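Local coordinates for protein fructosamine deglycase FrlB (Bacillus subtilis, PDB 3EUA) that converts fructosamine 6-phosphates into glucose 6-phosphate and a free amino acid, acting on a range of substrates, at residues Glu63-Asn68 against Ala94-Gly99. Sequence-based numbering, arbitrary orientation.
Sequences EFIQRN and AAFARG
Phe96 reaches from helix 88-99 to the C-terminal end of helix 61-67, where Phe64 and Ile65, and Asn68 just beyond the helix, receive it, a worked example of two sheet-covering helices joined largely through one large aromatic side chain. The main interaction is aromatic: an offset edge-to-face pair in which the edge of Phe96 is directed at the face of Phe64. The ring planes stand at 89° with centroids 5.9 Å apart, and the closest carbons are Phe64 CE2 and Phe96 CD2, at 3.8 Å. With CG anti to the backbone N (chi1 178°), Phe96 carries its ring across to helix 61-67.

Aliphatic packing completes the apolar part. Ile65 lies over one face of the Phe96 ring through its CA, while its CG1 is 4.3 Å from Phe96 CD2. Ala97 CB meets the edge of the Phe64 ring, 4.2 Å from CZ of Phe64.

A polar atom meets the outer edge of Phe96. Asn68 OD1 sits near the ring plane, 3.1 Å from Phe96 CZ, the two side chains crossing at about a right angle; the same oxygen takes a weak hydrogen bond from Lys100. Replacing Phe96 with an alanine removes the ring, which would probably open a gap between the helices and leave the Phe64 face without its aromatic partner.

On another side of helix 61-67, Arg67 forms a side-on salt bridge with Glu63, NE and NH2 both bonding to OE2, the NE bond being 2.8 Å long; Arg67 also forms a salt bridge with Asp48 of the second subunit.

Within this SIS domain the axes of segments 63-67 and 94-99 come within 10.3 Å of each other, their directions 41° apart. Leu72 touches both phenylalanines, Phe64 also packs on Tyr59 of strand 55-60, and Ala94 and Ala95 connect helix 88-99 to helix 114-118.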
loop_
_atom_site.group_PDB
_atom_site.type_symbol
_atom_site.label_atom_id
_atom_site.label_comp_id
_atom_site.label_asym_id
_atom_site.label_seq_id
_atom_site.Cartn_x
_atom_site.Cartn_y
_atom_site.Cartn_z
ATOM N N GLU A 63 6.156 -11.137 -1.729
ATOM C CA GLU A 63 5.299 -10.615 -2.785
ATOM C C GLU A 63 6.173 -10.341 -4.019
ATOM O O GLU A 63 5.811 -10.685 -5.093
ATOM C CB GLU A 63 4.591 -9.337 -2.331
ATOM C CG GLU A 63 3.710 -8.670 -3.401
ATOM C CD GLU A 63 2.420 -9.430 -3.750
ATOM O OE1 GLU A 63 1.747 -9.974 -2.834
ATOM O OE2 GLU A 63 2.036 -9.427 -4.957
ATOM N N PHE A 64 7.329 -9.706 -3.836
ATOM C CA PHE A 64 8.271 -9.435 -4.943
ATOM C C PHE A 64 8.638 -10.672 -5.734
ATOM O O PHE A 64 8.580 -10.690 -6.955
ATOM C CB PHE A 64 9.536 -8.759 -4.354
ATOM C CG PHE A 64 10.693 -8.625 -5.313
ATOM C CD1 PHE A 64 10.679 -7.665 -6.322
ATOM C CD2 PHE A 64 11.831 -9.417 -5.160
ATOM C CE1 PHE A 64 11.732 -7.522 -7.171
ATOM C CE2 PHE A 64 12.919 -9.249 -5.997
ATOM C CZ PHE A 64 12.866 -8.295 -7.005
ATOM N N ILE A 65 9.007 -11.729 -5.028
ATOM C CA ILE A 65 9.421 -12.977 -5.665
ATOM C C ILE A 65 8.287 -13.624 -6.447
ATOM O O ILE A 65 8.465 -14.014 -7.612
ATOM C CB ILE A 65 9.902 -14.001 -4.616
ATOM C CG1 ILE A 65 11.189 -13.507 -3.915
ATOM C CG2 ILE A 65 10.102 -15.394 -5.266
ATOM C CD1 ILE A 65 11.464 -14.207 -2.556
ATOM N N GLN A 66 7.127 -13.736 -5.807
ATOM C CA GLN A 66 5.969 -14.392 -6.419
ATOM C C GLN A 66 5.326 -13.584 -7.514
ATOM O O GLN A 66 4.923 -14.156 -8.534
ATOM C CB GLN A 66 4.910 -14.808 -5.362
ATOM C CG GLN A 66 5.393 -15.898 -4.338
ATOM C CD GLN A 66 6.012 -17.109 -5.016
ATOM O OE1 GLN A 66 7.190 -17.426 -4.797
ATOM N NE2 GLN A 66 5.255 -17.746 -5.901
ATOM N N ARG A 67 5.192 -12.274 -7.310
ATOM C CA ARG A 67 4.636 -11.402 -8.349
ATOM C C ARG A 67 5.584 -11.402 -9.561
ATOM O O ARG A 67 5.135 -11.261 -10.703
ATOM C CB ARG A 67 4.412 -10.006 -7.814
ATOM C CG ARG A 67 3.743 -9.009 -8.797
ATOM C CD ARG A 67 3.651 -7.659 -8.129
ATOM N NE ARG A 67 2.672 -7.619 -7.029
ATOM C CZ ARG A 67 1.629 -6.791 -6.955
ATOM N NH1 ARG A 67 1.440 -5.806 -7.852
ATOM N NH2 ARG A 67 0.819 -6.864 -5.905
ATOM N N ASN A 68 6.882 -11.561 -9.298
ATOM C CA ASN A 68 7.914 -11.702 -10.338
ATOM C C ASN A 68 7.752 -10.656 -11.450
ATOM O O ASN A 68 7.407 -11.001 -12.589
ATOM C CB ASN A 68 7.809 -13.142 -10.857
ATOM C CG ASN A 68 8.861 -13.499 -11.869
ATOM O OD1 ASN A 68 9.967 -12.975 -11.834
ATOM N ND2 ASN A 68 8.522 -14.397 -12.787
ATOM N N ALA A 94 16.961 -11.401 -2.589
ATOM C CA ALA A 94 18.281 -10.936 -3.065
ATOM C C ALA A 94 18.820 -11.912 -4.096
ATOM O O ALA A 94 19.304 -11.498 -5.164
ATOM C CB ALA A 94 19.317 -10.778 -1.895
ATOM N N ALA A 95 18.753 -13.205 -3.775
ATOM C CA ALA A 95 19.238 -14.251 -4.681
ATOM C C ALA A 95 18.420 -14.268 -5.972
ATOM O O ALA A 95 18.967 -14.380 -7.068
ATOM C CB ALA A 95 19.193 -15.626 -4.005
ATOM N N PHE A 96 17.111 -14.134 -5.829
ATOM C CA PHE A 96 16.192 -14.091 -6.955
ATOM C C PHE A 96 16.512 -12.948 -7.924
ATOM O O PHE A 96 16.607 -13.175 -9.128
ATOM C CB PHE A 96 14.761 -13.954 -6.426
ATOM C CG PHE A 96 13.729 -13.843 -7.485
ATOM C CD1 PHE A 96 13.374 -14.952 -8.238
ATOM C CD2 PHE A 96 13.094 -12.658 -7.730
ATOM C CE1 PHE A 96 12.408 -14.856 -9.210
ATOM C CE2 PHE A 96 12.130 -12.581 -8.707
ATOM C CZ PHE A 96 11.799 -13.660 -9.430
ATOM N N ALA A 97 16.664 -11.741 -7.387
ATOM C CA ALA A 97 16.977 -10.552 -8.181
ATOM C C ALA A 97 18.345 -10.679 -8.825
ATOM O O ALA A 97 18.490 -10.412 -10.014
ATOM C CB ALA A 97 16.899 -9.290 -7.323
ATOM N N ARG A 98 19.337 -11.128 -8.058
ATOM C CA ARG A 98 20.683 -11.276 -8.599
ATOM C C ARG A 98 20.691 -12.315 -9.731
ATOM O O ARG A 98 21.360 -12.108 -10.736
ATOM C CB ARG A 98 21.686 -11.632 -7.516
ATOM C CG ARG A 98 23.136 -11.463 -7.943
ATOM C CD ARG A 98 24.061 -11.423 -6.720
ATOM N NE ARG A 98 25.452 -11.160 -7.099
ATOM C CZ ARG A 98 26.485 -11.113 -6.259
ATOM N NH1 ARG A 98 26.322 -11.315 -4.957
ATOM N NH2 ARG A 98 27.706 -10.865 -6.734
ATOM N N GLY A 99 19.941 -13.403 -9.567
ATOM C CA GLY A 99 19.838 -14.458 -10.586
ATOM C C GLY A 99 19.256 -13.946 -11.891
ATOM O O GLY A 99 19.562 -14.482 -12.942
#